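Local structure of ribokinase (Arabidopsis thaliana, 6ILR) at residues 57-62 / 127-132; 246-251 / 285-290. The protein phosphorylates D-ribose at O-5 with ATP and magnesium, yielding D-ribose 5-phosphate for nucleotide and amino acid synthesis or the pentose phosphate pathway. All blocks are in the same frame, centred on the assembly; numbering follows the deposited sequence.

Interaction 1: 57-62 / 127-132; sequences YFVGRL and DDDLEI
Arg61 and Asp129 form a salt bridge in which NH2 of Arg61 donates to OD2 of Asp129 at 2.9 Å, with an N-H...O angle of 151°. The acid is met nearly end-on along its C-O bond, and the guanidinium and carboxylate planes lie 21° apart. A water reinforces the pair, accepting from Arg61 NH1 at 2.6 Å and donating to Asp129 OD2 at 2.7 Å. The same NH1 also donates to Gly60 O, which fixes the rotation of the guanidinium; a bend at chi2 (-60°) swings the long chain back to make that bond. Next to the ion pair, Val59 CG1 lies 3.5 Å from Asp129 OD1. The other branch of Val59, CG2, packs against Ile132 CG2 at 3.8 Å. Two residues earlier in the strand, Ile132 CD1 sits over one face of the Tyr57 ring, 3.9 Å from the centroid, in a CH-pi contact; His83 also stacks with this ring. Branched Val59 and Ile132 fill the gap between strand 56-63 and helix 127-134 in this Rossmann-like ribokinase fold, while the arginine and the water on OD2 probably favour the ionised form of Asp129, although OD1 is buried without a partner.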
loop_
_atom_site.group_PDB
_atom_site.type_symbol
_atom_site.label_atom_id
_atom_site.label_comp_id
_atom_site.label_asym_id
_atom_site.label_seq_id
_atom_site.Cartn_x
_atom_site.Cartn_y
_atom_site.Cartn_z
ATOM N N TYR B 57 12.907 -12.318 19.254
ATOM C CA TYR B 57 13.619 -11.371 18.401
ATOM C C TYR B 57 13.241 -11.574 16.944
ATOM O O TYR B 57 13.123 -12.705 16.468
ATOM C CB TYR B 57 15.137 -11.534 18.554
ATOM C CG TYR B 57 15.681 -11.031 19.865
ATOM C CD1 TYR B 57 15.500 -11.752 21.036
ATOM C CD2 TYR B 57 16.372 -9.831 19.936
ATOM C CE1 TYR B 57 15.989 -11.291 22.237
ATOM C CE2 TYR B 57 16.865 -9.358 21.143
ATOM C CZ TYR B 57 16.671 -10.094 22.285
ATOM O OH TYR B 57 17.157 -9.634 23.486
ATOM N N PHE B 58 13.060 -10.478 16.225
ATOM C CA PHE B 58 12.843 -10.575 14.794
ATOM C C PHE B 58 14.066 -10.021 14.084
ATOM O O PHE B 58 14.533 -8.917 14.382
ATOM C CB PHE B 58 11.557 -9.835 14.373
ATOM C CG PHE B 58 11.345 -9.784 12.883
ATOM C CD1 PHE B 58 11.258 -10.952 12.137
ATOM C CD2 PHE B 58 11.222 -8.571 12.228
ATOM C CE1 PHE B 58 11.069 -10.912 10.758
ATOM C CE2 PHE B 58 11.022 -8.521 10.848
ATOM C CZ PHE B 58 10.948 -9.699 10.115
ATOM N N VAL B 59 14.606 -10.818 13.171
ATOM C CA VAL B 59 15.717 -10.385 12.340
ATOM C C VAL B 59 15.198 -10.224 10.926
ATOM O O VAL B 59 14.789 -11.194 10.287
ATOM C CB VAL B 59 16.890 -11.387 12.354
ATOM C CG1 VAL B 59 18.036 -10.877 11.468
ATOM C CG2 VAL B 59 17.366 -11.647 13.776
ATOM N N GLY B 60 15.194 -8.992 10.440
ATOM C CA GLY B 60 14.619 -8.717 9.145
ATOM C C GLY B 60 15.132 -7.421 8.563
ATOM O O GLY B 60 15.853 -6.674 9.233
ATOM N N ARG B 61 14.760 -7.175 7.309
ATOM C CA ARG B 61 15.157 -5.983 6.569
ATOM C C ARG B 61 13.936 -5.210 6.093
ATOM O O ARG B 61 13.065 -5.765 5.423
ATOM C CB ARG B 61 16.034 -6.349 5.363
ATOM C CG ARG B 61 17.408 -6.911 5.726
ATOM C CD ARG B 61 18.203 -5.898 6.528
ATOM N NE ARG B 61 19.508 -6.399 6.948
ATOM C CZ ARG B 61 19.748 -7.002 8.110
ATOM N NH1 ARG B 61 18.766 -7.207 8.984
ATOM N NH2 ARG B 61 20.977 -7.404 8.399
ATOM N N LEU B 62 13.892 -3.931 6.446
ATOM C CA LEU B 62 12.790 -3.031 6.112
ATOM C C LEU B 62 13.288 -1.868 5.263
ATOM O O LEU B 62 14.475 -1.556 5.276
ATOM C CB LEU B 62 12.143 -2.473 7.382
ATOM C CG LEU B 62 11.554 -3.440 8.400
ATOM C CD1 LEU B 62 11.057 -2.657 9.609
ATOM C CD2 LEU B 62 10.427 -4.224 7.755
ATOM N N ASP B 127 28.940 -11.062 11.551
ATOM C CA ASP B 127 29.049 -11.769 12.824
ATOM C C ASP B 127 28.176 -11.087 13.865
ATOM O O ASP B 127 27.617 -11.734 14.752
ATOM C CB ASP B 127 30.502 -11.819 13.305
ATOM C CG ASP B 127 31.245 -13.039 12.797
ATOM O OD1 ASP B 127 30.636 -14.131 12.757
ATOM O OD2 ASP B 127 32.436 -12.905 12.434
ATOM N N ASP B 128 28.072 -9.767 13.745
ATOM C CA ASP B 128 27.237 -8.977 14.635
ATOM C C ASP B 128 25.783 -9.413 14.516
ATOM O O ASP B 128 25.061 -9.481 15.511
ATOM C CB ASP B 128 27.378 -7.485 14.322
ATOM N N ASP B 129 25.363 -9.716 13.293
ATOM C CA ASP B 129 24.010 -10.187 13.044
ATOM C C ASP B 129 23.839 -11.633 13.503
ATOM O O ASP B 129 22.828 -11.980 14.111
ATOM C CB ASP B 129 23.669 -10.063 11.557
ATOM C CG ASP B 129 22.174 -10.100 11.291
ATOM O OD1 ASP B 129 21.442 -10.764 12.056
ATOM O OD2 ASP B 129 21.730 -9.463 10.310
ATOM N N LEU B 130 24.834 -12.472 13.221
ATOM C CA LEU B 130 24.744 -13.902 13.520
ATOM C C LEU B 130 24.849 -14.216 15.003
ATOM O O LEU B 130 24.643 -15.354 15.408
ATOM C CB LEU B 130 25.828 -14.677 12.769
ATOM C CG LEU B 130 25.639 -14.790 11.259
ATOM C CD1 LEU B 130 26.783 -15.575 10.639
ATOM C CD2 LEU B 130 24.294 -15.427 10.938
ATOM N N GLU B 131 25.166 -13.224 15.824
ATOM C CA GLU B 131 25.316 -13.489 17.249
ATOM C C GLU B 131 23.966 -13.685 17.937
ATOM O O GLU B 131 23.876 -14.373 18.957
ATOM C CB GLU B 131 26.104 -12.369 17.927
ATOM C CG GLU B 131 27.112 -12.886 18.953
ATOM C CD GLU B 131 28.124 -13.856 18.348
ATOM O OE1 GLU B 131 28.755 -13.501 17.330
ATOM O OE2 GLU B 131 28.292 -14.974 18.886
ATOM N N ILE B 132 22.907 -13.100 17.387
ATOM C CA ILE B 132 21.605 -13.296 18.005
ATOM C C ILE B 132 21.131 -14.727 17.750
ATOM O O ILE B 132 20.562 -15.355 18.642
ATOM C CB ILE B 132 20.543 -12.269 17.516
ATOM C CG1 ILE B 132 19.231 -12.448 18.288
ATOM C CG2 ILE B 132 20.305 -12.372 16.022
ATOM C CD1 ILE B 132 19.379 -12.371 19.794
HETATM O O HOH W 1 20.090 -7.521 11.203
#

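Interaction 2: 246-251 / 285-290; sequences IPAAQV and AASLCV. With NA (sodium ion), chain F.
Ser287 presses its CB against Ile246, whose own CB is 3.8 Å away, and sends its hydroxyl on to the backbone just beyond. The setting is the carboxy-terminal end of helix 275-289 in the PfkB carbohydrate kinase fold, where the loop leading from strand 241-243 to helix 257-270 runs over the helix. Ser287 OG donates to Ile246 O at 2.7 Å, approaching from above the carbonyl plane, 48° out of it. With OG anti to the backbone N (chi1 -178°), the hydroxyl extends off the helix toward the loop. Serine suits this place because it is small enough to let the chains come close, yet gives an irregular loop carbonyl a partner. Ile246 turns the rest of its side chain to Leu308 and Ser312 of helix 302-312, so the loop is anchored on two helices.

One turn further on, the contact becomes apolar. Ala248 CB rests 3.8 Å from both Ser287 O and Val290 CG2; its single methyl touches both, and a small side chain suits a loop running this close to the helix. Val251 CG1 approaches Val290 CB more loosely, at 4.4 Å. The two backbones also join just past the loop segment, where Val290 is hydrogen-bonded to Val252 and Asp253. Gln291 adds a hydrogen bond to Ser287 O.

This region borders the monovalent cation site, predicted to hold potassium and occupied here by sodium. Asp253 and Val292 supply backbone oxygens to the ion and Ser298 its hydroxyl. Two of the four protein ligands thus lie at or just past this contact, Cys289 in the helix end and Asp253 two residues beyond Val251. Cys289 contributes through its main chain: its carbonyl O is 2.7 Å from the sodium ion, whereas its SG stands 3.5 Å from it.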
loop_
_atom_site.group_PDB
_atom_site.type_symbol
_atom_site.label_atom_id
_atom_site.label_comp_id
_atom_site.label_asym_id
_atom_site.label_seq_id
_atom_site.Cartn_x
_atom_site.Cartn_y
_atom_site.Cartn_z
ATOM N N ILE B 246 -8.618 -28.028 16.337
ATOM C CA ILE B 246 -9.485 -27.612 17.425
ATOM C C ILE B 246 -10.543 -26.732 16.776
ATOM O O ILE B 246 -10.229 -25.652 16.280
ATOM C CB ILE B 246 -8.730 -26.838 18.524
ATOM C CG1 ILE B 246 -7.593 -27.683 19.122
ATOM C CG2 ILE B 246 -9.697 -26.372 19.596
ATOM C CD1 ILE B 246 -8.061 -28.817 19.968
ATOM N N PRO B 247 -11.790 -27.214 16.723
ATOM C CA PRO B 247 -12.822 -26.472 15.990
ATOM C C PRO B 247 -12.990 -25.043 16.509
ATOM O O PRO B 247 -12.884 -24.800 17.717
ATOM C CB PRO B 247 -14.084 -27.303 16.230
ATOM C CG PRO B 247 -13.559 -28.690 16.482
ATOM C CD PRO B 247 -12.304 -28.480 17.271
ATOM N N ALA B 248 -13.203 -24.117 15.582
ATOM C CA ALA B 248 -13.406 -22.714 15.888
ATOM C C ALA B 248 -14.901 -22.409 15.899
ATOM O O ALA B 248 -15.654 -22.987 15.114
ATOM C CB ALA B 248 -12.690 -21.850 14.869
ATOM N N ALA B 249 -15.334 -21.520 16.789
ATOM C CA ALA B 249 -16.741 -21.123 16.815
ATOM C C ALA B 249 -17.107 -20.464 15.491
ATOM O O ALA B 249 -18.175 -20.708 14.928
ATOM C CB ALA B 249 -17.018 -20.184 17.973
ATOM N N GLN B 250 -16.186 -19.652 14.989
ATOM C CA GLN B 250 -16.384 -18.903 13.758
ATOM C C GLN B 250 -15.076 -18.784 12.998
ATOM O O GLN B 250 -14.111 -18.224 13.513
ATOM C CB GLN B 250 -16.919 -17.507 14.064
ATOM C CG GLN B 250 -18.218 -17.169 13.407
ATOM C CD GLN B 250 -18.553 -15.697 13.537
ATOM O OE1 GLN B 250 -18.523 -15.124 14.634
ATOM N NE2 GLN B 250 -18.867 -15.072 12.415
ATOM N N VAL B 251 -15.037 -19.298 11.776
ATOM C CA VAL B 251 -13.887 -19.060 10.915
ATOM C C VAL B 251 -14.062 -17.722 10.202
ATOM O O VAL B 251 -14.839 -17.600 9.260
ATOM C CB VAL B 251 -13.694 -20.178 9.883
ATOM C CG1 VAL B 251 -12.424 -19.929 9.080
ATOM C CG2 VAL B 251 -13.636 -21.532 10.575
ATOM N N ALA B 285 -3.774 -22.547 19.273
ATOM C CA ALA B 285 -3.428 -21.184 18.885
ATOM C C ALA B 285 -3.998 -20.901 17.507
ATOM O O ALA B 285 -4.591 -19.847 17.277
ATOM C CB ALA B 285 -1.916 -20.956 18.911
ATOM N N ALA B 286 -3.853 -21.857 16.596
ATOM C CA ALA B 286 -4.351 -21.690 15.234
ATOM C C ALA B 286 -5.873 -21.564 15.215
ATOM O O ALA B 286 -6.431 -20.825 14.414
ATOM C CB ALA B 286 -3.911 -22.854 14.364
ATOM N N SER B 287 -6.534 -22.297 16.106
ATOM C CA SER B 287 -7.988 -22.246 16.226
ATOM C C SER B 287 -8.457 -20.846 16.607
ATOM O O SER B 287 -9.463 -20.350 16.083
ATOM C CB SER B 287 -8.483 -23.262 17.264
ATOM O OG SER B 287 -9.902 -23.236 17.353
ATOM N N LEU B 288 -7.732 -20.208 17.519
ATOM C CA LEU B 288 -8.082 -18.847 17.935
ATOM C C LEU B 288 -7.770 -17.816 16.853
ATOM O O LEU B 288 -8.557 -16.890 16.619
ATOM C CB LEU B 288 -7.351 -18.484 19.220
ATOM C CG LEU B 288 -7.787 -19.263 20.461
ATOM C CD1 LEU B 288 -6.868 -18.948 21.618
ATOM C CD2 LEU B 288 -9.241 -18.920 20.820
ATOM N N CYS B 289 -6.612 -17.980 16.214
ATOM C CA CYS B 289 -6.167 -17.107 15.124
ATOM C C CYS B 289 -7.255 -16.886 14.073
ATOM O O CYS B 289 -7.493 -15.749 13.645
ATOM C CB CYS B 289 -4.909 -17.686 14.440
ATOM S SG CYS B 289 -4.456 -16.813 12.894
ATOM N N VAL B 290 -7.917 -17.961 13.653
ATOM C CA VAL B 290 -8.817 -17.864 12.502
ATOM C C VAL B 290 -10.148 -17.179 12.828
ATOM O O VAL B 290 -10.973 -16.965 11.937
ATOM C CB VAL B 290 -9.122 -19.261 11.893
ATOM C CG1 VAL B 290 -7.824 -19.977 11.491
ATOM C CG2 VAL B 290 -9.940 -20.115 12.856
HETATM NA NA NA F . -6.655 -14.505 11.359
#

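In the fold
From the N terminus, the chain passes the first strands and helix 41-51 before strand 56-63, where interaction 1 opens; it then runs through helix 66-75 and strands 88-90, 96-102 and 108-113 before helix 127-134 returns to close this excursion of 64 residues. Six further strands of the large sheet follow, the last being 241-243, before interaction 2 opens. Its shorter loop of 33 residues, mostly helical, contains helix 257-270 and closes on the end of helix 275-289. The two contacts are in series, neither nesting nor crossing. They lie on opposite sides of the chain's centre, about 32 Å between centres: one ties a helix to the large sheet, the other a loop to a helix beside the cation site.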